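Enolase (alpha proteobacterium BAL199, PDB 3UGV) probably catalyses a magnesium-dependent reaction on a carboxylate substrate, as a member of the mandelate racemase/muconate lactonizing enzyme group of the enolase superfamily. Local coordinates at residues F[192-197]-F[249-254]. Residues are numbered along the deposited sequence; the frame is centred on the assembly and turned at random.
Sequences GLKLRM and WIEEPV. With MG (magnesium ion), chain B.
The magnesium site at the C-terminal ends of the strands in the (beta/alpha)-barrel domain of the enolase superfamily brings together K194 and E251, borne on two parallel strands, 192-196 and 249-251, that are separated by strand 221-225. The backbones stay apart, the closest CA atoms, those of K194 and W249, being 9.7 Å from each other, and the link is made by side chains reaching into the barrel. CG of K194 lies anti to the backbone N (chi1 177°), and a bend at chi3 (-78°) brings NZ to the carboxylate of E251, the two side chains crossing at about a right angle. NZ of K194 donates to the syn lone pair of E251 OE1 at 2.8 Å, in a buried salt bridge. The anti lone pair of the same OE1 takes NE1 of W249 at 3.1 Å, with the oxygen tilted 20° out of the indole plane. Two donors thus grip OE1 and fix the rotation of the carboxylate, while OE2 of E251 binds the magnesium ion at 1.9 Å. D225, from the intervening strand, and E277 bind the same ion, and three waters complete its shell. E347 forms a second salt bridge with NZ of K194, which also hydrogen-bonds to Y161. Replacing K194 by an alanine would probably leave W249 as the remaining donor to OE1 of E251 among the contacts described, E347 without this salt-bridge partner and the metal-bound carboxylate less firmly set. Nearer the backbone, CD of K194 lies 3.6 Å above the guanidinium plane of R196, displaced from the centre of that face. At the metal, NZ of K194 also donates to a magnesium-bound water, whose oxygen lies 3.2 Å from NZ and 2.1 Å from the ion.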
loop_
_atom_site.group_PDB
_atom_site.type_symbol
_atom_site.label_atom_id
_atom_site.label_comp_id
_atom_site.label_asym_id
_atom_site.label_seq_id
_atom_site.Cartn_x
_atom_site.Cartn_y
_atom_site.Cartn_z
ATOM N N GLY F 192 -20.055 -26.305 21.595
ATOM C CA GLY F 192 -18.797 -26.366 20.874
ATOM C C GLY F 192 -17.762 -27.149 21.659
ATOM O O GLY F 192 -17.798 -27.189 22.882
ATOM N N LEU F 193 -16.844 -27.781 20.942
ATOM C CA LEU F 193 -15.800 -28.611 21.537
ATOM C C LEU F 193 -14.502 -28.176 20.878
ATOM O O LEU F 193 -14.496 -27.900 19.685
ATOM C CB LEU F 193 -16.052 -30.089 21.196
ATOM C CG LEU F 193 -17.350 -30.714 21.709
ATOM C CD1 LEU F 193 -17.506 -32.120 21.179
ATOM C CD2 LEU F 193 -17.355 -30.730 23.230
ATOM N N LYS F 194 -13.407 -28.107 21.625
ATOM C CA LYS F 194 -12.109 -27.953 20.975
ATOM C C LYS F 194 -11.540 -29.305 20.565
ATOM O O LYS F 194 -11.403 -30.210 21.382
ATOM C CB LYS F 194 -11.096 -27.219 21.854
ATOM C CG LYS F 194 -9.718 -27.135 21.180
ATOM C CD LYS F 194 -8.900 -26.007 21.727
ATOM C CE LYS F 194 -9.355 -24.690 21.150
ATOM N NZ LYS F 194 -8.746 -23.577 21.917
ATOM N N LEU F 195 -11.182 -29.422 19.294
ATOM C CA LEU F 195 -10.622 -30.649 18.757
ATOM C C LEU F 195 -9.152 -30.414 18.368
ATOM O O LEU F 195 -8.848 -29.522 17.576
ATOM C CB LEU F 195 -11.448 -31.091 17.541
ATOM C CG LEU F 195 -10.969 -32.316 16.778
ATOM C CD1 LEU F 195 -11.072 -33.516 17.682
ATOM C CD2 LEU F 195 -11.770 -32.518 15.511
ATOM N N ARG F 196 -8.233 -31.197 18.930
ATOM C CA ARG F 196 -6.826 -31.023 18.582
ATOM C C ARG F 196 -6.466 -31.814 17.327
ATOM O O ARG F 196 -6.928 -32.941 17.126
ATOM C CB ARG F 196 -5.903 -31.403 19.739
ATOM C CG ARG F 196 -5.721 -30.312 20.793
ATOM C CD ARG F 196 -6.866 -30.232 21.811
ATOM N NE ARG F 196 -6.686 -29.099 22.724
ATOM C CZ ARG F 196 -7.341 -28.937 23.874
ATOM N NH1 ARG F 196 -8.227 -29.846 24.260
ATOM N NH2 ARG F 196 -7.110 -27.869 24.646
ATOM N N MET F 197 -5.651 -31.205 16.476
ATOM C CA MET F 197 -5.184 -31.856 15.256
ATOM C C MET F 197 -3.659 -31.778 15.154
ATOM O O MET F 197 -3.001 -31.030 15.888
ATOM C CB MET F 197 -5.821 -31.220 14.019
ATOM C CG MET F 197 -7.324 -31.539 13.839
ATOM S SD MET F 197 -7.863 -31.273 12.121
ATOM C CE MET F 197 -9.572 -31.795 12.187
ATOM N N TRP F 249 -13.490 -22.764 13.674
ATOM C CA TRP F 249 -12.269 -22.047 13.330
ATOM C C TRP F 249 -11.073 -22.964 13.334
ATOM O O TRP F 249 -11.149 -24.079 13.848
ATOM C CB TRP F 249 -12.021 -20.871 14.277
ATOM C CG TRP F 249 -11.604 -21.217 15.697
ATOM C CD1 TRP F 249 -10.495 -21.925 16.094
ATOM C CD2 TRP F 249 -12.249 -20.786 16.904
ATOM N NE1 TRP F 249 -10.440 -21.991 17.471
ATOM C CE2 TRP F 249 -11.496 -21.285 17.988
ATOM C CE3 TRP F 249 -13.393 -20.027 17.172
ATOM C CZ2 TRP F 249 -11.861 -21.059 19.311
ATOM C CZ3 TRP F 249 -13.751 -19.809 18.488
ATOM C CH2 TRP F 249 -12.991 -20.324 19.539
ATOM N N ILE F 250 -9.974 -22.478 12.761
ATOM C CA ILE F 250 -8.685 -23.159 12.796
ATOM C C ILE F 250 -7.681 -22.312 13.592
ATOM O O ILE F 250 -7.474 -21.121 13.304
ATOM C CB ILE F 250 -8.155 -23.383 11.378
ATOM C CG1 ILE F 250 -9.112 -24.283 10.594
ATOM C CG2 ILE F 250 -6.753 -23.975 11.399
ATOM C CD1 ILE F 250 -8.852 -24.232 9.103
ATOM N N GLU F 251 -7.044 -22.932 14.580
ATOM C CA GLU F 251 -6.259 -22.187 15.557
ATOM C C GLU F 251 -4.773 -22.488 15.452
ATOM O O GLU F 251 -4.385 -23.655 15.393
ATOM C CB GLU F 251 -6.768 -22.515 16.961
ATOM C CG GLU F 251 -6.240 -21.647 18.071
ATOM C CD GLU F 251 -6.856 -22.020 19.418
ATOM O OE1 GLU F 251 -8.092 -22.269 19.480
ATOM O OE2 GLU F 251 -6.102 -22.081 20.408
ATOM N N GLU F 252 -3.975 -21.415 15.406
ATOM C CA GLU F 252 -2.495 -21.438 15.447
ATOM C C GLU F 252 -1.819 -22.592 14.716
ATOM O O GLU F 252 -1.200 -23.466 15.343
ATOM C CB GLU F 252 -1.987 -21.383 16.895
ATOM C CG GLU F 252 -2.178 -20.030 17.563
ATOM C CD GLU F 252 -1.484 -19.921 18.916
ATOM O OE1 GLU F 252 -1.462 -20.925 19.671
ATOM O OE2 GLU F 252 -0.966 -18.817 19.225
ATOM N N PRO F 253 -1.932 -22.613 13.386
ATOM C CA PRO F 253 -1.284 -23.738 12.702
ATOM C C PRO F 253 0.245 -23.672 12.757
ATOM O O PRO F 253 0.875 -24.716 12.723
ATOM C CB PRO F 253 -1.781 -23.608 11.251
ATOM C CG PRO F 253 -2.387 -22.239 11.150
ATOM C CD PRO F 253 -2.841 -21.858 12.512
ATOM N N VAL F 254 0.820 -22.471 12.832
ATOM C CA VAL F 254 2.273 -22.303 12.786
ATOM C C VAL F 254 2.754 -21.503 13.978
ATOM O O VAL F 254 1.950 -21.059 14.788
ATOM C CB VAL F 254 2.755 -21.611 11.479
ATOM C CG1 VAL F 254 2.284 -22.382 10.262
ATOM C CG2 VAL F 254 2.283 -20.160 11.417
HETATM MG MG MG B . -4.899 -23.009 21.595
HETATM O O HOH W 1 -5.937 -23.384 23.383
HETATM O O HOH W 2 -3.402 -24.043 22.615
HETATM O O HOH W 3 -3.442 -22.783 20.079
#